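Local coordinates for protein disulfide oxidoreductase (Xylella fastidiosa, PDB 2REM) that probably catalyses thiol-disulfide exchange in the periplasm, as a thioredoxin-fold oxidoreductase of the DsbA subfamily, at residues 31-36 / 60-65; 64-69 / 143-148. All blocks are in the same frame, centred on the assembly; numbering follows the deposited sequence.

Contact 1 (31-36 / 60-65) and contact 2 (64-69 / 143-148) follow one another along the chain and share P64 and A65: the strand pairing of the first runs out into the loop that contact 2 packs on helix 135-151. Their centres lie about 9 Å apart, and they touch directly, V63 CG1 to A144 CB at 3.8 Å and I32 CG2 to F67 CZ at 4.3 Å. Contact 1, about 2 Å from the centre of the chain, reaches the presumed redox-active CxxC, C37 and C40, through the side chain of F33 on C40; in contact 2, F67 lies near that motif without touching it.

Contact 1: residues 31-36 / 60-65; sequences EIFGYT and FTLVPA
The ring of F33 has E31 O of its own strand at the edge, in plane, while L62 and P64 of the partner strand approach it obliquely. The phenyl of F60 presents its edge, its CE1 4.2 Å from E31 CB. The ring of Y35 receives F33 CE1 over the centre of one face. F33 and F60 belong to the two parallel strands of the beta-alpha-beta unit 27-33, 38-52, 58-64 in the thioredoxin fold; Y35 follows in the loop. The axes of the short strand segments 31-33 and 60-64 approach to 4.7 Å.

Parallel pairing is established by the alternation of bonds: E31 N gives to T61 O, V63 N gives to E31 O at 2.9 Å, F33 N gives to V63 O, and A65 N gives to F33 O. The second is nearly straight at its hydrogen (176°), yet its donor stands 31° off the carbonyl plane. V63 O also receives the CA-H of I32, with I32 CA 3.0 Å from that oxygen.

On the sheet face carrying E31, L62, F33 and P64, chi1 of 78° places CG of F33 between its own backbone N and carbonyl carbon. From there CE2 touches L62 CB at 3.8 Å and P64 CB at 4.0 Å. F33 also rests on C40, one cysteine of the CxxC probably forming the redox centre, and meets H91 and Y78 edge-to-face. E31, extended beyond CG, runs alongside L62, and its side chain also touches F43 and L47 of helix 38-52. On the other face, with I32 and V63, I32 CG2 meets A65 CB at 3.7 Å. At the buried carboxylate, E31 OE1 approaches the methyl carbon L62 CD2 to 3.3 Å.

Contact 2: residues 64-69 / 143-148; sequences PAVFGG and AARAYA
V66 packs against A144 and R145 in a largely apolar loop-to-helix contact of the thioredoxin fold, bridged by one water: the loop leading from strand 58-64 to helix 71-83 packs against helix 135-151. The direct side-chain contacts are van der Waals ones, and the segments together bury 238 Å².

V66 carries the contact. With CG1 anti to its backbone N (chi1 178°), its two methyls divide between neighbouring helix residues: CG1 lies 3.8 Å from R145 CB and equally near the CD of that arginine, while CG2 meets A144 CB at 4.0 Å. The arginine thus offers its aliphatic portion to the valine, then bends at chi3 (86°) and leads its guanidinium away from the loop; its NE bonds to OE1 of Q142, about one turn earlier. V66 also touches D72 and A75, so it lies between helices 71-83 and 135-151.

A144 and A148, about one helical turn apart, turn their methyls to the loop. A144 CB approaches P64 O to 3.6 Å and lies 4.2 Å from P64 CD, and it reaches V63 on the neighbouring strand. A148 CB sits near the plane of the F67 ring, at its edge, 4.1 Å from CE1. One face of that ring is occupied by A65 CB, centred above it, and the ring also meets W71; it thus lies between A65 of its own loop, W71 of helix 71-83 and A148 of helix 135-151.

Polar backbone atoms between the two segments are joined through the water: it donates to P64 O and to A144 O, the latter at 2.8 Å, and accepts from V66 N at 2.9 Å.

Contact 1: residues 31-36 / 60-65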
loop_
_atom_site.group_PDB
_atom_site.type_symbol
_atom_site.label_atom_id
_atom_site.label_comp_id
_atom_site.label_asym_id
_atom_site.label_seq_id
_atom_site.Cartn_x
_atom_site.Cartn_y
_atom_site.Cartn_z
ATOM N N GLU A 31 -2.663 -3.468 0.871
ATOM C CA GLU A 31 -3.115 -2.139 1.297
ATOM C C GLU A 31 -2.694 -1.127 0.251
ATOM O O GLU A 31 -1.491 -0.936 0.017
ATOM C CB GLU A 31 -2.483 -1.702 2.614
ATOM C CG GLU A 31 -3.107 -0.379 3.127
ATOM C CD GLU A 31 -2.163 0.477 3.976
ATOM O OE1 GLU A 31 -0.932 0.298 3.901
ATOM O OE2 GLU A 31 -2.667 1.349 4.714
ATOM N N ILE A 32 -3.680 -0.492 -0.365
ATOM C CA ILE A 32 -3.460 0.672 -1.211
ATOM C C ILE A 32 -3.392 1.835 -0.240
ATOM O O ILE A 32 -4.316 2.060 0.555
ATOM C CB ILE A 32 -4.576 0.874 -2.255
ATOM C CG1 ILE A 32 -4.738 -0.395 -3.113
ATOM C CG2 ILE A 32 -4.326 2.160 -3.096
ATOM C CD1 ILE A 32 -5.873 -0.324 -4.138
ATOM N N PHE A 33 -2.245 2.517 -0.239
ATOM C CA PHE A 33 -2.007 3.592 0.708
ATOM C C PHE A 33 -1.368 4.753 -0.063
ATOM O O PHE A 33 -0.841 4.578 -1.174
ATOM C CB PHE A 33 -1.007 3.128 1.789
ATOM C CG PHE A 33 0.421 3.154 1.298
ATOM C CD1 PHE A 33 1.253 4.248 1.571
ATOM C CD2 PHE A 33 0.906 2.128 0.508
ATOM C CE1 PHE A 33 2.526 4.299 1.057
ATOM C CE2 PHE A 33 2.190 2.173 0.010
ATOM C CZ PHE A 33 2.992 3.251 0.282
ATOM N N GLY A 34 -1.415 5.924 0.529
ATOM C CA GLY A 34 -0.562 7.026 0.103
ATOM C C GLY A 34 0.132 7.608 1.325
ATOM O O GLY A 34 -0.472 7.744 2.395
ATOM N N TYR A 35 1.402 7.965 1.174
ATOM C CA TYR A 35 2.136 8.701 2.200
ATOM C C TYR A 35 1.472 10.027 2.566
ATOM O O TYR A 35 1.552 10.480 3.713
ATOM C CB TYR A 35 3.578 8.937 1.730
ATOM C CG TYR A 35 4.499 7.743 1.908
ATOM C CD1 TYR A 35 4.578 7.076 3.138
ATOM C CD2 TYR A 35 5.321 7.317 0.872
ATOM C CE1 TYR A 35 5.416 6.004 3.310
ATOM C CE2 TYR A 35 6.192 6.241 1.045
ATOM C CZ TYR A 35 6.219 5.594 2.272
ATOM O OH TYR A 35 7.055 4.550 2.477
ATOM N N THR A 36 0.781 10.631 1.598
ATOM C CA THR A 36 0.121 11.916 1.815
ATOM C C THR A 36 -1.174 11.793 2.592
ATOM O O THR A 36 -1.756 12.804 2.988
ATOM C CB THR A 36 -0.203 12.668 0.481
ATOM O OG1 THR A 36 -1.063 11.876 -0.338
ATOM C CG2 THR A 36 1.064 13.013 -0.279
ATOM N N PHE A 60 1.291 -10.101 2.457
ATOM C CA PHE A 60 0.835 -8.742 2.707
ATOM C C PHE A 60 1.693 -7.768 1.913
ATOM O O PHE A 60 2.920 -7.754 2.040
ATOM C CB PHE A 60 0.874 -8.449 4.209
ATOM C CG PHE A 60 0.679 -7.005 4.542
ATOM C CD1 PHE A 60 -0.428 -6.320 4.097
ATOM C CD2 PHE A 60 1.624 -6.335 5.317
ATOM C CE1 PHE A 60 -0.594 -4.971 4.385
ATOM C CE2 PHE A 60 1.461 -4.980 5.628
ATOM C CZ PHE A 60 0.353 -4.307 5.153
ATOM N N THR A 61 1.045 -6.970 1.085
ATOM C CA THR A 61 1.752 -6.159 0.113
ATOM C C THR A 61 1.230 -4.747 0.177
ATOM O O THR A 61 0.024 -4.528 0.227
ATOM C CB THR A 61 1.568 -6.732 -1.296
ATOM O OG1 THR A 61 2.105 -8.051 -1.308
ATOM C CG2 THR A 61 2.277 -5.867 -2.351
ATOM N N LEU A 62 2.145 -3.788 0.204
ATOM C CA LEU A 62 1.773 -2.387 0.064
ATOM C C LEU A 62 1.759 -2.011 -1.384
ATOM O O LEU A 62 2.695 -2.346 -2.137
ATOM C CB LEU A 62 2.774 -1.481 0.809
ATOM C CG LEU A 62 2.890 -1.719 2.305
ATOM C CD1 LEU A 62 3.859 -0.718 2.871
ATOM C CD2 LEU A 62 1.537 -1.626 3.017
ATOM N N VAL A 63 0.712 -1.299 -1.787
ATOM C CA VAL A 63 0.634 -0.767 -3.132
ATOM C C VAL A 63 0.318 0.719 -2.989
ATOM O O VAL A 63 -0.731 1.111 -2.444
ATOM C CB VAL A 63 -0.429 -1.495 -4.025
ATOM C CG1 VAL A 63 -0.607 -0.796 -5.415
ATOM C CG2 VAL A 63 -0.053 -2.962 -4.214
ATOM N N PRO A 64 1.230 1.563 -3.491
ATOM C CA PRO A 64 0.967 2.971 -3.321
ATOM C C PRO A 64 -0.166 3.399 -4.251
ATOM O O PRO A 64 -0.315 2.846 -5.358
ATOM C CB PRO A 64 2.306 3.625 -3.691
ATOM C CG PRO A 64 2.949 2.696 -4.635
ATOM C CD PRO A 64 2.468 1.289 -4.248
ATOM N N ALA A 65 -0.980 4.332 -3.769
ATOM C CA ALA A 65 -2.051 4.938 -4.520
ATOM C C ALA A 65 -1.507 5.927 -5.550
ATOM O O ALA A 65 -0.909 6.980 -5.208
ATOM C CB ALA A 65 -3.065 5.635 -3.565
#

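Contact 2: residues 64-69 / 143-148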
loop_
_atom_site.group_PDB
_atom_site.type_symbol
_atom_site.label_atom_id
_atom_site.label_comp_id
_atom_site.label_asym_id
_atom_site.label_seq_id
_atom_site.Cartn_x
_atom_site.Cartn_y
_atom_site.Cartn_z
ATOM N N PRO A 64 1.230 1.563 -3.491
ATOM C CA PRO A 64 0.967 2.971 -3.321
ATOM C C PRO A 64 -0.166 3.399 -4.251
ATOM O O PRO A 64 -0.315 2.846 -5.358
ATOM C CB PRO A 64 2.306 3.625 -3.691
ATOM C CG PRO A 64 2.949 2.696 -4.635
ATOM C CD PRO A 64 2.468 1.289 -4.248
ATOM N N ALA A 65 -0.980 4.332 -3.769
ATOM C CA ALA A 65 -2.051 4.938 -4.520
ATOM C C ALA A 65 -1.507 5.927 -5.550
ATOM O O ALA A 65 -0.909 6.980 -5.208
ATOM C CB ALA A 65 -3.065 5.635 -3.565
ATOM N N VAL A 66 -1.743 5.579 -6.809
ATOM C CA VAL A 66 -1.389 6.425 -7.931
ATOM C C VAL A 66 -2.668 7.104 -8.346
ATOM O O VAL A 66 -3.387 6.635 -9.248
ATOM C CB VAL A 66 -0.731 5.634 -9.078
ATOM C CG1 VAL A 66 -0.432 6.561 -10.240
ATOM C CG2 VAL A 66 0.575 4.992 -8.565
ATOM N N PHE A 67 -2.975 8.191 -7.638
ATOM C CA PHE A 67 -4.284 8.821 -7.747
ATOM C C PHE A 67 -4.156 10.162 -8.475
ATOM O O PHE A 67 -5.130 10.893 -8.610
ATOM C CB PHE A 67 -4.888 9.041 -6.347
ATOM C CG PHE A 67 -5.442 7.793 -5.681
ATOM C CD1 PHE A 67 -5.575 6.584 -6.366
ATOM C CD2 PHE A 67 -5.880 7.862 -4.364
ATOM C CE1 PHE A 67 -6.112 5.465 -5.734
ATOM C CE2 PHE A 67 -6.420 6.768 -3.729
ATOM C CZ PHE A 67 -6.529 5.548 -4.417
ATOM N N GLY A 68 -2.952 10.476 -8.953
ATOM C CA GLY A 68 -2.737 11.724 -9.652
ATOM C C GLY A 68 -2.286 12.790 -8.671
ATOM O O GLY A 68 -2.176 12.530 -7.471
ATOM N N GLY A 69 -2.033 13.987 -9.184
ATOM C CA GLY A 69 -1.625 15.112 -8.352
ATOM C C GLY A 69 -0.537 14.775 -7.339
ATOM O O GLY A 69 0.505 14.190 -7.680
ATOM N N ALA A 143 2.210 -0.507 -12.741
ATOM C CA ALA A 143 1.517 -1.679 -12.206
ATOM C C ALA A 143 0.589 -1.238 -11.067
ATOM O O ALA A 143 -0.546 -1.701 -10.979
ATOM C CB ALA A 143 2.521 -2.699 -11.708
ATOM N N ALA A 144 1.083 -0.351 -10.205
ATOM C CA ALA A 144 0.278 0.193 -9.099
ATOM C C ALA A 144 -0.922 0.973 -9.623
ATOM O O ALA A 144 -2.040 0.842 -9.098
ATOM C CB ALA A 144 1.129 1.069 -8.194
ATOM N N ARG A 145 -0.694 1.776 -10.652
ATOM C CA ARG A 145 -1.762 2.561 -11.263
ATOM C C ARG A 145 -2.818 1.641 -11.871
ATOM O O ARG A 145 -4.014 1.819 -11.626
ATOM C CB ARG A 145 -1.198 3.496 -12.330
ATOM C CG ARG A 145 -2.258 4.413 -12.953
ATOM C CD ARG A 145 -1.584 5.539 -13.707
ATOM N NE ARG A 145 -1.257 5.133 -15.063
ATOM C CZ ARG A 145 -2.100 5.178 -16.088
ATOM N NH1 ARG A 145 -3.346 5.624 -15.932
ATOM N NH2 ARG A 145 -1.691 4.776 -17.285
ATOM N N ALA A 146 -2.372 0.658 -12.655
ATOM C CA ALA A 146 -3.268 -0.325 -13.247
ATOM C C ALA A 146 -4.093 -1.051 -12.194
ATOM O O ALA A 146 -5.301 -1.270 -12.375
ATOM C CB ALA A 146 -2.493 -1.320 -14.134
ATOM N N TYR A 147 -3.449 -1.388 -11.082
ATOM C CA TYR A 147 -4.138 -2.077 -10.006
ATOM C C TYR A 147 -5.215 -1.182 -9.383
ATOM O O TYR A 147 -6.341 -1.636 -9.168
ATOM C CB TYR A 147 -3.127 -2.584 -8.983
ATOM C CG TYR A 147 -3.699 -3.417 -7.878
ATOM C CD1 TYR A 147 -4.130 -4.735 -8.082
ATOM C CD2 TYR A 147 -3.753 -2.900 -6.602
ATOM C CE1 TYR A 147 -4.625 -5.486 -6.998
ATOM C CE2 TYR A 147 -4.242 -3.605 -5.575
ATOM C CZ TYR A 147 -4.678 -4.875 -5.750
ATOM O OH TYR A 147 -5.149 -5.490 -4.608
ATOM N N ALA A 148 -4.894 0.087 -9.137
ATOM C CA ALA A 148 -5.905 1.026 -8.667
ATOM C C ALA A 148 -7.057 1.180 -9.662
ATOM O O ALA A 148 -8.226 1.243 -9.234
ATOM C CB ALA A 148 -5.300 2.366 -8.324
HETATM O O HOH W 1 -2.342 2.741 -7.098
#